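Side-chain contacts in fructose-bisphosphate aldolase (PDB 2FJK), which belongs to the class II fructose-bisphosphate aldolases, a family of enzymes built on the TIM-barrel fold: residues A210-Q215 and K293-L298; G20-N25 and Q31-A36. All coordinates share one frame; numbering follows the deposited sequence.

Contact 1: A210-Q215 and K293-L298; sequences ASAVPQ and KSRMEL. With 13P (1,3-dihydroxyacetonephosphate), chain E.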
loop_
_atom_site.group_PDB
_atom_site.type_symbol
_atom_site.label_atom_id
_atom_site.label_comp_id
_atom_site.label_asym_id
_atom_site.label_seq_id
_atom_site.Cartn_x
_atom_site.Cartn_y
_atom_site.Cartn_z
ATOM N N ALA A 210 28.599 1.819 -16.656
ATOM C CA ALA A 210 28.457 1.637 -18.093
ATOM C C ALA A 210 27.842 2.775 -18.888
ATOM O O ALA A 210 27.449 2.569 -20.030
ATOM C CB ALA A 210 27.693 0.340 -18.370
ATOM N N SER A 211 27.759 3.971 -18.316
ATOM C CA SER A 211 27.191 5.092 -19.063
ATOM C C SER A 211 27.982 5.344 -20.355
ATOM O O SER A 211 29.170 5.039 -20.437
ATOM C CB SER A 211 27.178 6.367 -18.217
ATOM O OG SER A 211 25.998 6.457 -17.434
ATOM N N ALA A 212 27.310 5.911 -21.352
ATOM C CA ALA A 212 27.926 6.201 -22.643
ATOM C C ALA A 212 28.461 7.631 -22.678
ATOM O O ALA A 212 29.380 7.945 -23.431
ATOM C CB ALA A 212 26.899 5.986 -23.775
ATOM N N VAL A 213 27.880 8.493 -21.856
ATOM C CA VAL A 213 28.301 9.883 -21.789
ATOM C C VAL A 213 28.476 10.440 -23.209
ATOM O O VAL A 213 29.550 10.933 -23.566
ATOM C CB VAL A 213 29.630 9.999 -21.018
ATOM C CG1 VAL A 213 29.799 11.412 -20.486
ATOM C CG2 VAL A 213 29.664 8.967 -19.879
ATOM N N PRO A 214 27.411 10.367 -24.033
ATOM C CA PRO A 214 27.411 10.846 -25.421
ATOM C C PRO A 214 27.911 12.270 -25.593
ATOM O O PRO A 214 27.549 13.166 -24.829
ATOM C CB PRO A 214 25.953 10.675 -25.852
ATOM C CG PRO A 214 25.197 10.789 -24.551
ATOM C CD PRO A 214 26.052 9.973 -23.620
ATOM N N GLN A 215 28.741 12.465 -26.616
ATOM C CA GLN A 215 29.335 13.762 -26.906
ATOM C C GLN A 215 28.286 14.853 -27.071
ATOM O O GLN A 215 28.403 15.928 -26.481
ATOM C CB GLN A 215 30.204 13.663 -28.166
ATOM C CG GLN A 215 31.002 14.923 -28.490
ATOM C CD GLN A 215 31.821 15.432 -27.310
ATOM O OE1 GLN A 215 32.513 14.667 -26.636
ATOM N NE2 GLN A 215 31.753 16.736 -27.066
ATOM N N LYS A 293 15.070 4.940 -23.102
ATOM C CA LYS A 293 14.585 4.230 -24.281
ATOM C C LYS A 293 15.728 3.811 -25.189
ATOM O O LYS A 293 15.877 2.625 -25.482
ATOM C CB LYS A 293 13.574 5.096 -25.049
ATOM C CG LYS A 293 12.198 5.127 -24.399
ATOM C CD LYS A 293 11.294 6.196 -24.985
ATOM C CE LYS A 293 11.068 6.012 -26.478
ATOM N NZ LYS A 293 10.317 7.165 -27.058
ATOM N N SER A 294 16.547 4.765 -25.620
ATOM C CA SER A 294 17.666 4.423 -26.497
ATOM C C SER A 294 18.569 3.394 -25.811
ATOM O O SER A 294 19.112 2.489 -26.452
ATOM C CB SER A 294 18.458 5.677 -26.892
ATOM O OG SER A 294 19.006 6.347 -25.775
ATOM N N ARG A 295 18.699 3.528 -24.496
ATOM C CA ARG A 295 19.506 2.612 -23.698
ATOM C C ARG A 295 18.958 1.195 -23.872
ATOM O O ARG A 295 19.710 0.236 -24.069
ATOM C CB ARG A 295 19.420 3.016 -22.229
ATOM C CG ARG A 295 20.631 2.684 -21.420
ATOM C CD ARG A 295 21.855 3.364 -21.995
ATOM N NE ARG A 295 23.014 3.065 -21.176
ATOM C CZ ARG A 295 24.266 3.099 -21.608
ATOM N NH1 ARG A 295 24.540 3.420 -22.867
ATOM N NH2 ARG A 295 25.241 2.796 -20.774
HETATM N N MSE A 296 17.637 1.070 -23.778
HETATM C CA MSE A 296 16.985 -0.225 -23.940
HETATM C C MSE A 296 17.158 -0.743 -25.374
HETATM O O MSE A 296 17.208 -1.951 -25.587
HETATM C CB MSE A 296 15.500 -0.121 -23.583
HETATM C CG MSE A 296 15.260 0.271 -22.136
HETATM SE SE MSE A 296 13.416 0.643 -21.731
HETATM C CE MSE A 296 13.299 2.458 -22.266
ATOM N N GLU A 297 17.246 0.164 -26.348
ATOM C CA GLU A 297 17.458 -0.237 -27.742
ATOM C C GLU A 297 18.850 -0.841 -27.881
ATOM O O GLU A 297 19.046 -1.824 -28.578
ATOM C CB GLU A 297 17.380 0.954 -28.689
ATOM C CG GLU A 297 16.009 1.526 -28.912
ATOM C CD GLU A 297 16.010 2.542 -30.035
ATOM O OE1 GLU A 297 16.773 3.529 -29.945
ATOM O OE2 GLU A 297 15.255 2.348 -31.012
ATOM N N LEU A 298 19.819 -0.224 -27.220
ATOM C CA LEU A 298 21.195 -0.694 -27.264
ATOM C C LEU A 298 21.332 -2.028 -26.536
ATOM O O LEU A 298 22.113 -2.886 -26.941
ATOM C CB LEU A 298 22.115 0.350 -26.624
ATOM C CG LEU A 298 23.596 0.002 -26.459
ATOM C CD1 LEU A 298 24.223 -0.273 -27.829
ATOM C CD2 LEU A 298 24.302 1.157 -25.759
HETATM P P 13P E . 27.633 5.453 -14.223
HETATM O O1P 13P E . 28.194 6.716 -13.409
HETATM O O2P 13P E . 28.709 5.125 -15.338
HETATM O O3P 13P E . 26.281 5.837 -14.896
HETATM O O1 13P E . 27.432 4.237 -13.192
HETATM C C1 13P E . 26.354 3.329 -13.408
HETATM C C2 13P E . 26.607 2.178 -12.467
HETATM O O2 13P E . 27.704 1.627 -12.472
HETATM C C3 13P E . 25.517 1.694 -11.511
HETATM O O3 13P E . 26.028 0.684 -10.646
#
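The pocket for 1,3-dihydroxyacetonephosphate is backed here by an arginine: Ala210 and Ser211 belong to its wall, and Arg295 reaches their far side from helix 277-299. The loop thus works on two fronts. Toward the ligand, Ser211 OG donates a hydrogen bond to phosphate oxygen O3P of 1,3-dihydroxyacetonephosphate at 2.6 Å, while Ser211 N makes a weak, longer one to ligand O2P at 3.3 Å. The serine hydroxyl lies beside its own backbone N (chi1 -87°), which lets OG and N address the same phosphate; Asp255 N is a further hydrogen-bond partner of OG.

On the other front the Arg295 chain leaves the helix, bends at its second torsion (chi2 59°) and runs on extended, bringing the guanidinium to the loop. Ala210 O stands at the edge of that group, near its plane. The modelled separation from Arg295 NH2 to Ala210 O, 2.3 Å, is improbably short, so the hydrogen bond assigned there is doubtful in detail. Ala212 CB meets Arg295 NH1 at 3.6 Å, approaching obliquely. A firmer polar tie for the arginine runs from NE to Thr252 OG1.

Around this junction, Ala210 packs on Ile239 of helix 236-244 and Ile250 of strand 247-252, and Asp255 of helix 254-270 binds the backbone N of Ala212 and Val213.

Contact 2: G20-N25 and Q31-A36; sequences GAFNTN and QAILEA
Segment 20-25, at the end of strand 19-23, and segment 31-36 of helix 27-38 approach most closely at Phe22 and Ile33, whose CA atoms lie 7.1 Å apart, and Ile33 points its side chain at the strand across that gap. Ile33 carries the helix side of the contact. With CG1 beside its backbone N and the second torsion extended (chi2 172°), the longer branch is stretched out and its terminal methyl, CD1, becomes the leading atom. It meets Phe22 CB at 3.5 Å and Thr24 OG1 at 3.1 Å, and the carbonyl oxygen of the intervening Asn23 lies only a little farther off. The shorter branch does separate work: Ile33 CG2 comes obliquely to the ring, 4.0 Å from Phe22 CD1.

Phe22 meets the isoleucine chiefly through CB. Its CB points at the helix, but the ring leads away, toward Val292 and Arg295 of helix 277-299. Thr24 meets the isoleucine with its hydroxyl, not its methyl. With OG1 beside the backbone N (chi1 -44°), that oxygen is buried against a methyl group and has no hydrogen-bonding partner in the model, an apparent polar cost within apolar packing.

The alternation of the strand carries on one residue past its end: Phe22 and, in the loop just beyond, Thr24 direct CB to the helix, whereas Asn23 directs its own away and lines the 1,3-dihydroxyacetonephosphate pocket. Ile33 also packs on Val44 and Leu46 of the next strand, joining all three elements of the beta-alpha-beta unit formed by strand 19-23, helix 27-38 and strand 44-47. Such packing of an outer helix on inner parallel strands is characteristic of the TIM barrel.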
loop_
_atom_site.group_PDB
_atom_site.type_symbol
_atom_site.label_atom_id
_atom_site.label_comp_id
_atom_site.label_asym_id
_atom_site.label_seq_id
_atom_site.Cartn_x
_atom_site.Cartn_y
_atom_site.Cartn_z
ATOM N N GLY A 20 18.378 -3.204 -18.690
ATOM C CA GLY A 20 18.906 -1.992 -18.090
ATOM C C GLY A 20 18.511 -1.753 -16.644
ATOM O O GLY A 20 17.363 -1.972 -16.254
ATOM N N ALA A 21 19.480 -1.329 -15.841
ATOM C CA ALA A 21 19.239 -0.999 -14.443
ATOM C C ALA A 21 19.458 0.504 -14.465
ATOM O O ALA A 21 20.469 0.979 -14.989
ATOM C CB ALA A 21 20.260 -1.688 -13.525
ATOM N N PHE A 22 18.503 1.254 -13.931
ATOM C CA PHE A 22 18.609 2.701 -13.938
ATOM C C PHE A 22 18.430 3.299 -12.554
ATOM O O PHE A 22 17.467 2.987 -11.845
ATOM C CB PHE A 22 17.582 3.296 -14.899
ATOM C CG PHE A 22 17.656 2.733 -16.292
ATOM C CD1 PHE A 22 17.038 1.526 -16.604
ATOM C CD2 PHE A 22 18.353 3.405 -17.291
ATOM C CE1 PHE A 22 17.109 0.992 -17.891
ATOM C CE2 PHE A 22 18.433 2.881 -18.584
ATOM C CZ PHE A 22 17.809 1.670 -18.883
ATOM N N ASN A 23 19.362 4.167 -12.182
ATOM C CA ASN A 23 19.333 4.812 -10.876
ATOM C C ASN A 23 18.265 5.880 -10.824
ATOM O O ASN A 23 18.061 6.610 -11.789
ATOM C CB ASN A 23 20.701 5.420 -10.559
ATOM C CG ASN A 23 21.729 4.370 -10.277
ATOM O OD1 ASN A 23 21.845 3.877 -9.147
ATOM N ND2 ASN A 23 22.472 3.990 -11.305
ATOM N N THR A 24 17.582 5.948 -9.684
ATOM C CA THR A 24 16.515 6.918 -9.473
ATOM C C THR A 24 16.710 7.548 -8.117
ATOM O O THR A 24 17.199 6.898 -7.202
ATOM C CB THR A 24 15.132 6.271 -9.405
ATOM O OG1 THR A 24 14.999 5.291 -10.434
ATOM C CG2 THR A 24 14.063 7.339 -9.552
ATOM N N ASN A 25 16.283 8.793 -7.984
ATOM C CA ASN A 25 16.391 9.503 -6.723
ATOM C C ASN A 25 15.094 10.228 -6.343
ATOM O O ASN A 25 14.961 10.720 -5.228
ATOM C CB ASN A 25 17.579 10.467 -6.779
ATOM C CG ASN A 25 18.900 9.755 -6.524
ATOM O OD1 ASN A 25 19.281 9.545 -5.377
ATOM N ND2 ASN A 25 19.587 9.354 -7.593
ATOM N N GLN A 31 9.330 7.862 -12.910
ATOM C CA GLN A 31 8.302 7.880 -13.945
ATOM C C GLN A 31 8.925 7.690 -15.323
ATOM O O GLN A 31 8.444 6.882 -16.134
ATOM C CB GLN A 31 7.557 9.210 -13.927
ATOM C CG GLN A 31 6.875 9.515 -12.611
ATOM C CD GLN A 31 6.179 10.860 -12.641
ATOM O OE1 GLN A 31 6.804 11.889 -12.894
ATOM N NE2 GLN A 31 4.881 10.857 -12.389
ATOM N N ALA A 32 9.984 8.454 -15.587
ATOM C CA ALA A 32 10.676 8.386 -16.874
ATOM C C ALA A 32 11.163 6.967 -17.158
ATOM O O ALA A 32 10.942 6.425 -18.247
ATOM C CB ALA A 32 11.855 9.356 -16.895
ATOM N N ILE A 33 11.819 6.371 -16.172
ATOM C CA ILE A 33 12.328 5.026 -16.331
ATOM C C ILE A 33 11.225 4.013 -16.613
ATOM O O ILE A 33 11.322 3.250 -17.575
ATOM C CB ILE A 33 13.095 4.558 -15.092
ATOM C CG1 ILE A 33 14.283 5.490 -14.814
ATOM C CG2 ILE A 33 13.583 3.142 -15.309
ATOM C CD1 ILE A 33 14.969 5.194 -13.488
ATOM N N LEU A 34 10.195 3.998 -15.764
ATOM C CA LEU A 34 9.079 3.065 -15.909
ATOM C C LEU A 34 8.236 3.277 -17.163
ATOM O O LEU A 34 7.736 2.314 -17.750
ATOM C CB LEU A 34 8.168 3.117 -14.678
ATOM C CG LEU A 34 8.727 2.504 -13.388
ATOM C CD1 LEU A 34 7.666 2.537 -12.305
ATOM C CD2 LEU A 34 9.176 1.079 -13.648
ATOM N N GLU A 35 8.060 4.527 -17.569
ATOM C CA GLU A 35 7.277 4.808 -18.765
ATOM C C GLU A 35 8.064 4.300 -19.965
ATOM O O GLU A 35 7.497 3.679 -20.878
ATOM C CB GLU A 35 7.019 6.301 -18.905
ATOM C CG GLU A 35 5.994 6.833 -17.936
ATOM C CD GLU A 35 5.846 8.332 -18.037
ATOM O OE1 GLU A 35 5.867 8.840 -19.174
ATOM O OE2 GLU A 35 5.696 8.995 -16.988
ATOM N N ALA A 36 9.369 4.563 -19.955
ATOM C CA ALA A 36 10.239 4.103 -21.028
ATOM C C ALA A 36 10.102 2.579 -21.083
ATOM O O ALA A 36 10.079 1.987 -22.158
ATOM C CB ALA A 36 11.688 4.499 -20.739
#

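Overall arrangement
From the N terminus, contact 2 comes first and closes a short connection, mostly the start of helix 27-38, with five residues between its segments, inside one beta-alpha-beta unit. Contact 1 follows in series, neither nested nor crossed with it: it closes a much longer and largely helical excursion, bringing the loop after strand 205-207 against helix 277-299 near the C terminus. Their centres lie about 13 Å apart, yet that last helix bridges them. Arg295 CG packs 3.6 Å from Phe22 CE2, and Lys293 CG lies 3.7 Å from Ala36 CB. Together they connect an early strand and helix of the barrel with its late ligand-binding loop; contact 1 supplies Ala210 and Ser211 and contact 2 Asn23 to the same pocket.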